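PDB 4XVH: carbohydrate esterase family 2 (CE2), which probably removes acetyl groups from xylan or related plant polysaccharides, joining an SGNH-type esterase domain to a jelly-roll, carbohydrate-binding-like beta-sandwich domain. Local coordinates for residues F24-S30 with T97-P103; S204-I210 with Y246-F252. All coordinates share one frame; numbering follows the deposited sequence.

How the contacts relate
The two contacts lie in different domains and come in series along the chain, contact 1 closing before contact 2 opens. Contact 1 joins strand 100-102 to strand 21-28 in an antiparallel sheet of the N-terminal beta sandwich. Contact 2 joins strands 207-211 and 250-254, neighbours in the five-stranded parallel sheet of the esterase domain. Their centres are about 35 Å apart and their nearest atoms about 20 Å, so they do not touch. The first is partly buried, far from the middle of the chain; the second is buried in the catalytic domain, where the side chain of Ile210 lies about 13 Å from the bound polyether. Each belongs to the internal pairing of one domain, and neither bridges the two.

Contact 1: F24-S30 with T97-P103; sequences FAFTGTS and TDGHFVP
In the N-terminal jelly-roll sandwich, the short strand 100-102 pairs antiparallel with strand 21-28, and the residues beyond are tied together through Thr97 and Asp98. Thr27 and His100 form a hydrogen-bonded pair: Thr27 N reaches His100 O at 2.8 Å, and His100 N returns to Thr27 O. On their face of the sheet, Thr27 CG2 sits over one face of the imidazole, 3.5 Å from its centroid, in a CH-pi contact. On the other face, Phe24 CD2 meets the edge of the Phe101 ring at CE1 (3.7 Å), while Ile95 touches both rings.

Past the pairing, Thr97 OG1, set anti to the backbone N (chi1 176°), donates to Ser30 O at 2.8 Å and accepts from Gly99 N at 3.1 Å, closing an ST turn. Asp98 N reaches the same Ser30 O (3.0 Å) from the opposite face of its carbonyl plane. Asp98 OD1 takes Thr29 N on its syn lone pair (2.9 Å) and Ser30 N from above the carboxylate plane. A valine at Thr97, lacking the hydroxyl, would probably leave the turn at Gly99 less fixed and Ser30 O held by Asp98 N alone of these two donors. Three oxygens making two bonds each thus grip Thr29-Ser30 against Thr97-Gly99, while the strands add apolar packing.

Contact 2: S204-I210 with Y246-F252; sequences SPDAVVI and YPRAHFF
Four backbone hydrogen bonds pair strands 207-210 and 250-252 in parallel: His250 N to Asp206 O, from the residue just before the strand, Val208 N to His250 O at 2.9 Å, Phe252 N to Val208 O at 2.8 Å, and Ile210 N to Phe252 O. A water donates to both Asp206 O and Arg248 O, just ahead of where the strands begin.

Apolar contacts fill both faces. Val208 and Phe251 lie side by side, with Val208 CB 3.6 Å from Phe251 CD2; the valine's CG1, anti to its backbone N (chi1 172°), also meets CD2 and CE2 of that ring. Val239 and Ile242 of helix 228-243 pack on Phe251. Across the sheet, Ala207 CB touches Phe252 CE1 at 3.7 Å, and Phe252 also packs on Ile323 and Leu327 of helix 309-327.

A proline-tyrosine contact precedes the strands. Pro205 CD stands over the centre of the Tyr246 ring, 3.3 Å from its centroid and 8° off the normal, a close CH-pi contact.

The polar ends of His250 and Asp206 find partners outside the two segments, His290 NE2 and Gln111 N. In this beta-alpha-beta unit of the three-layer alpha/beta/alpha SGNH fold, buried backbone polarity is met strand to strand, while hydrocarbon and aromatic surfaces fasten the sheet to helices on both sides.

Contact 1: F24-S30 with T97-P103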
loop_
_atom_site.group_PDB
_atom_site.type_symbol
_atom_site.label_atom_id
_atom_site.label_comp_id
_atom_site.label_asym_id
_atom_site.label_seq_id
_atom_site.Cartn_x
_atom_site.Cartn_y
_atom_site.Cartn_z
ATOM N N PHE A 24 -18.954 -3.258 5.933
ATOM C CA PHE A 24 -20.386 -3.098 6.143
ATOM C C PHE A 24 -20.802 -3.909 7.356
ATOM O O PHE A 24 -19.980 -4.619 7.963
ATOM C CB PHE A 24 -21.184 -3.493 4.876
ATOM C CG PHE A 24 -21.008 -4.943 4.426
ATOM C CD1 PHE A 24 -19.990 -5.297 3.553
ATOM C CD2 PHE A 24 -21.905 -5.929 4.843
ATOM C CE1 PHE A 24 -19.841 -6.635 3.124
ATOM C CE2 PHE A 24 -21.773 -7.276 4.432
ATOM C CZ PHE A 24 -20.743 -7.627 3.566
ATOM N N ALA A 25 -22.057 -3.760 7.754
ATOM C CA ALA A 25 -22.576 -4.564 8.841
ATOM C C ALA A 25 -23.967 -5.019 8.447
ATOM O O ALA A 25 -24.651 -4.345 7.659
ATOM C CB ALA A 25 -22.593 -3.774 10.144
ATOM N N PHE A 26 -24.384 -6.171 8.958
ATOM C CA PHE A 26 -25.716 -6.649 8.660
ATOM C C PHE A 26 -26.276 -7.368 9.876
ATOM O O PHE A 26 -25.539 -7.724 10.809
ATOM C CB PHE A 26 -25.713 -7.580 7.438
ATOM C CG PHE A 26 -25.035 -8.908 7.682
ATOM C CD1 PHE A 26 -23.647 -9.017 7.642
ATOM C CD2 PHE A 26 -25.781 -10.047 7.925
ATOM C CE1 PHE A 26 -23.019 -10.225 7.859
ATOM C CE2 PHE A 26 -25.162 -11.269 8.153
ATOM C CZ PHE A 26 -23.785 -11.366 8.119
ATOM N N THR A 27 -27.584 -7.583 9.869
ATOM C CA THR A 27 -28.123 -8.512 10.826
ATOM C C THR A 27 -28.798 -9.655 10.076
ATOM O O THR A 27 -29.542 -9.452 9.124
ATOM C CB THR A 27 -29.071 -7.821 11.803
ATOM O OG1 THR A 27 -29.436 -8.754 12.825
ATOM C CG2 THR A 27 -30.305 -7.307 11.099
ATOM N N GLY A 28 -28.463 -10.875 10.468
ATOM C CA GLY A 28 -28.947 -12.051 9.766
ATOM C C GLY A 28 -27.994 -13.203 10.013
ATOM O O GLY A 28 -27.291 -13.212 11.022
ATOM N N THR A 29 -27.975 -14.171 9.099
ATOM C CA THR A 29 -27.082 -15.317 9.222
ATOM C C THR A 29 -26.008 -15.336 8.132
ATOM O O THR A 29 -25.023 -16.066 8.233
ATOM C CB THR A 29 -27.864 -16.625 9.177
ATOM O OG1 THR A 29 -28.657 -16.648 7.991
ATOM C CG2 THR A 29 -28.804 -16.717 10.368
ATOM N N SER A 30 -26.178 -14.510 7.105
ATOM C CA SER A 30 -25.259 -14.564 5.975
ATOM C C SER A 30 -25.256 -13.283 5.147
ATOM O O SER A 30 -26.280 -12.594 5.047
ATOM C CB SER A 30 -25.616 -15.756 5.070
ATOM O OG SER A 30 -24.745 -15.804 3.954
ATOM N N THR A 97 -27.600 -9.622 1.720
ATOM C CA THR A 97 -27.676 -10.355 2.982
ATOM C C THR A 97 -28.986 -11.116 3.048
ATOM O O THR A 97 -29.925 -10.786 2.329
ATOM C CB THR A 97 -27.570 -9.429 4.214
ATOM O OG1 THR A 97 -27.736 -10.210 5.399
ATOM C CG2 THR A 97 -28.650 -8.360 4.193
ATOM N N ASP A 98 -29.053 -12.130 3.900
ATOM C CA ASP A 98 -30.310 -12.835 4.112
ATOM C C ASP A 98 -31.187 -12.140 5.157
ATOM O O ASP A 98 -32.283 -12.596 5.451
ATOM C CB ASP A 98 -30.055 -14.287 4.510
ATOM C CG ASP A 98 -29.466 -14.429 5.909
ATOM O OD1 ASP A 98 -28.886 -13.467 6.452
ATOM O OD2 ASP A 98 -29.567 -15.539 6.459
ATOM N N GLY A 99 -30.704 -11.034 5.711
ATOM C CA GLY A 99 -31.483 -10.252 6.660
ATOM C C GLY A 99 -31.523 -8.820 6.161
ATOM O O GLY A 99 -32.089 -8.555 5.100
ATOM N N HIS A 100 -30.919 -7.891 6.893
ATOM C CA HIS A 100 -30.760 -6.555 6.335
ATOM C C HIS A 100 -29.494 -5.847 6.814
ATOM O O HIS A 100 -28.889 -6.215 7.832
ATOM C CB HIS A 100 -31.988 -5.697 6.638
ATOM C CG HIS A 100 -32.260 -5.513 8.094
ATOM N ND1 HIS A 100 -33.101 -6.343 8.799
ATOM C CD2 HIS A 100 -31.800 -4.597 8.982
ATOM C CE1 HIS A 100 -33.159 -5.941 10.058
ATOM N NE2 HIS A 100 -32.381 -4.882 10.195
ATOM N N PHE A 101 -29.094 -4.831 6.051
ATOM C CA PHE A 101 -27.922 -4.032 6.381
ATOM C C PHE A 101 -28.211 -3.095 7.540
ATOM O O PHE A 101 -29.307 -2.584 7.671
ATOM C CB PHE A 101 -27.457 -3.264 5.154
ATOM C CG PHE A 101 -26.952 -4.163 4.061
ATOM C CD1 PHE A 101 -25.721 -4.807 4.192
ATOM C CD2 PHE A 101 -27.709 -4.391 2.921
ATOM C CE1 PHE A 101 -25.256 -5.671 3.209
ATOM C CE2 PHE A 101 -27.246 -5.240 1.922
ATOM C CZ PHE A 101 -26.014 -5.883 2.069
ATOM N N VAL A 102 -27.240 -2.923 8.417
ATOM C CA VAL A 102 -27.416 -2.058 9.563
ATOM C C VAL A 102 -26.264 -1.076 9.532
ATOM O O VAL A 102 -25.296 -1.310 8.832
ATOM C CB VAL A 102 -27.475 -2.856 10.887
ATOM C CG1 VAL A 102 -28.725 -3.758 10.905
ATOM C CG2 VAL A 102 -26.193 -3.661 11.099
ATOM N N PRO A 103 -26.386 0.049 10.244
ATOM C CA PRO A 103 -25.347 1.079 10.153
ATOM C C PRO A 103 -23.957 0.603 10.564
ATOM O O PRO A 103 -23.804 -0.154 11.533
ATOM C CB PRO A 103 -25.852 2.162 11.110
ATOM C CG PRO A 103 -27.324 2.026 11.055
ATOM C CD PRO A 103 -27.587 0.549 10.942
HETATM O O HOH W 1 -23.509 -1.677 6.839
#

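Contact 2: S204-I210 with Y246-F252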
loop_
_atom_site.group_PDB
_atom_site.type_symbol
_atom_site.label_atom_id
_atom_site.label_comp_id
_atom_site.label_asym_id
_atom_site.label_seq_id
_atom_site.Cartn_x
_atom_site.Cartn_y
_atom_site.Cartn_z
ATOM N N SER A 204 -8.853 13.430 2.451
ATOM C CA SER A 204 -7.892 14.499 2.643
ATOM C C SER A 204 -6.868 14.064 3.694
ATOM O O SER A 204 -7.047 14.335 4.889
ATOM C CB SER A 204 -8.608 15.793 3.081
ATOM O OG SER A 204 -7.680 16.868 3.167
ATOM N N PRO A 205 -5.807 13.374 3.254
ATOM C CA PRO A 205 -4.879 12.749 4.193
ATOM C C PRO A 205 -4.229 13.730 5.150
ATOM O O PRO A 205 -3.743 14.796 4.733
ATOM C CB PRO A 205 -3.820 12.132 3.285
ATOM C CG PRO A 205 -4.510 11.877 2.003
ATOM C CD PRO A 205 -5.585 12.934 1.858
ATOM N N ASP A 206 -4.222 13.352 6.422
ATOM C CA ASP A 206 -3.467 14.070 7.429
ATOM C C ASP A 206 -1.985 13.816 7.253
ATOM O O ASP A 206 -1.137 14.668 7.577
ATOM C CB ASP A 206 -3.875 13.625 8.823
ATOM C CG ASP A 206 -5.343 13.764 9.058
ATOM O OD1 ASP A 206 -5.751 14.830 9.549
ATOM O OD2 ASP A 206 -6.087 12.803 8.779
ATOM N N ALA A 207 -1.689 12.625 6.747
ATOM C CA ALA A 207 -0.319 12.188 6.586
ATOM C C ALA A 207 -0.179 11.468 5.260
ATOM O O ALA A 207 -1.078 10.724 4.859
ATOM C CB ALA A 207 0.086 11.256 7.730
ATOM N N VAL A 208 0.966 11.679 4.612
ATOM C CA VAL A 208 1.316 11.014 3.375
ATOM C C VAL A 208 2.682 10.387 3.554
ATOM O O VAL A 208 3.671 11.088 3.858
ATOM C CB VAL A 208 1.346 11.973 2.192
ATOM C CG1 VAL A 208 1.929 11.276 0.929
ATOM C CG2 VAL A 208 -0.069 12.516 1.925
ATOM N N VAL A 209 2.705 9.065 3.389
ATOM C CA VAL A 209 3.894 8.246 3.588
ATOM C C VAL A 209 4.467 7.855 2.234
ATOM O O VAL A 209 3.735 7.355 1.368
ATOM C CB VAL A 209 3.584 6.969 4.388
ATOM C CG1 VAL A 209 4.871 6.126 4.531
ATOM C CG2 VAL A 209 2.987 7.335 5.773
ATOM N N ILE A 210 5.741 8.147 2.014
ATOM C CA ILE A 210 6.332 7.795 0.726
ATOM C C ILE A 210 7.562 6.939 0.937
ATOM O O ILE A 210 8.487 7.366 1.615
ATOM C CB ILE A 210 6.716 9.040 -0.087
ATOM C CG1 ILE A 210 5.468 9.906 -0.328
ATOM C CG2 ILE A 210 7.400 8.608 -1.402
ATOM C CD1 ILE A 210 5.764 11.275 -0.855
ATOM N N TYR A 246 -3.238 18.246 -1.237
ATOM C CA TYR A 246 -3.299 18.109 0.206
ATOM C C TYR A 246 -2.278 19.038 0.864
ATOM O O TYR A 246 -1.291 18.586 1.433
ATOM C CB TYR A 246 -3.033 16.651 0.620
ATOM C CG TYR A 246 -3.855 15.609 -0.120
ATOM C CD1 TYR A 246 -5.225 15.779 -0.342
ATOM C CD2 TYR A 246 -3.262 14.437 -0.574
ATOM C CE1 TYR A 246 -5.977 14.796 -1.021
ATOM C CE2 TYR A 246 -3.992 13.471 -1.254
ATOM C CZ TYR A 246 -5.349 13.654 -1.467
ATOM O OH TYR A 246 -6.061 12.664 -2.128
ATOM N N PRO A 247 -2.509 20.343 0.769
ATOM C CA PRO A 247 -1.491 21.304 1.219
ATOM C C PRO A 247 -1.159 21.222 2.708
ATOM O O PRO A 247 -0.074 21.641 3.109
ATOM C CB PRO A 247 -2.122 22.663 0.902
ATOM C CG PRO A 247 -3.573 22.394 0.858
ATOM C CD PRO A 247 -3.754 20.997 0.349
ATOM N N ARG A 248 -2.083 20.726 3.518
ATOM C CA ARG A 248 -1.851 20.698 4.961
ATOM C C ARG A 248 -1.248 19.364 5.426
ATOM O O ARG A 248 -0.985 19.185 6.598
ATOM C CB ARG A 248 -3.158 20.943 5.719
ATOM C CG ARG A 248 -3.798 22.328 5.511
ATOM C CD ARG A 248 -5.231 22.360 6.096
ATOM N NE ARG A 248 -6.162 21.457 5.396
ATOM C CZ ARG A 248 -6.525 20.235 5.812
ATOM N NH1 ARG A 248 -6.042 19.721 6.947
ATOM N NH2 ARG A 248 -7.376 19.515 5.081
ATOM N N ALA A 249 -1.059 18.408 4.531
ATOM C CA ALA A 249 -0.598 17.095 5.006
ATOM C C ALA A 249 0.846 17.147 5.480
ATOM O O ALA A 249 1.645 17.919 4.935
ATOM C CB ALA A 249 -0.727 16.046 3.898
ATOM N N HIS A 250 1.190 16.314 6.463
ATOM C CA HIS A 250 2.593 16.061 6.764
ATOM C C HIS A 250 3.095 14.893 5.922
ATOM O O HIS A 250 2.349 13.944 5.657
ATOM C CB HIS A 250 2.801 15.769 8.247
ATOM C CG HIS A 250 2.718 16.997 9.100
ATOM N ND1 HIS A 250 3.781 17.465 9.838
ATOM C CD2 HIS A 250 1.703 17.870 9.307
ATOM C CE1 HIS A 250 3.430 18.583 10.458
ATOM N NE2 HIS A 250 2.168 18.837 10.168
ATOM N N PHE A 251 4.358 14.966 5.502
ATOM C CA PHE A 251 4.919 13.925 4.643
ATOM C C PHE A 251 6.012 13.150 5.380
ATOM O O PHE A 251 6.876 13.751 6.059
ATOM C CB PHE A 251 5.462 14.557 3.341
ATOM C CG PHE A 251 4.368 15.065 2.438
ATOM C CD1 PHE A 251 3.697 16.239 2.748
ATOM C CD2 PHE A 251 3.962 14.315 1.333
ATOM C CE1 PHE A 251 2.677 16.712 1.952
ATOM C CE2 PHE A 251 2.944 14.753 0.522
ATOM C CZ PHE A 251 2.280 15.959 0.834
ATOM N N PHE A 252 5.976 11.829 5.225
ATOM C CA PHE A 252 6.881 10.911 5.898
ATOM C C PHE A 252 7.649 10.128 4.845
ATOM O O PHE A 252 7.096 9.246 4.168
ATOM C CB PHE A 252 6.081 10.015 6.859
ATOM C CG PHE A 252 5.413 10.824 7.944
ATOM C CD1 PHE A 252 4.167 11.415 7.713
ATOM C CD2 PHE A 252 6.091 11.143 9.115
ATOM C CE1 PHE A 252 3.570 12.242 8.662
ATOM C CE2 PHE A 252 5.471 11.988 10.094
ATOM C CZ PHE A 252 4.213 12.516 9.852
HETATM O O HOH W 2 -1.898 17.118 8.618
#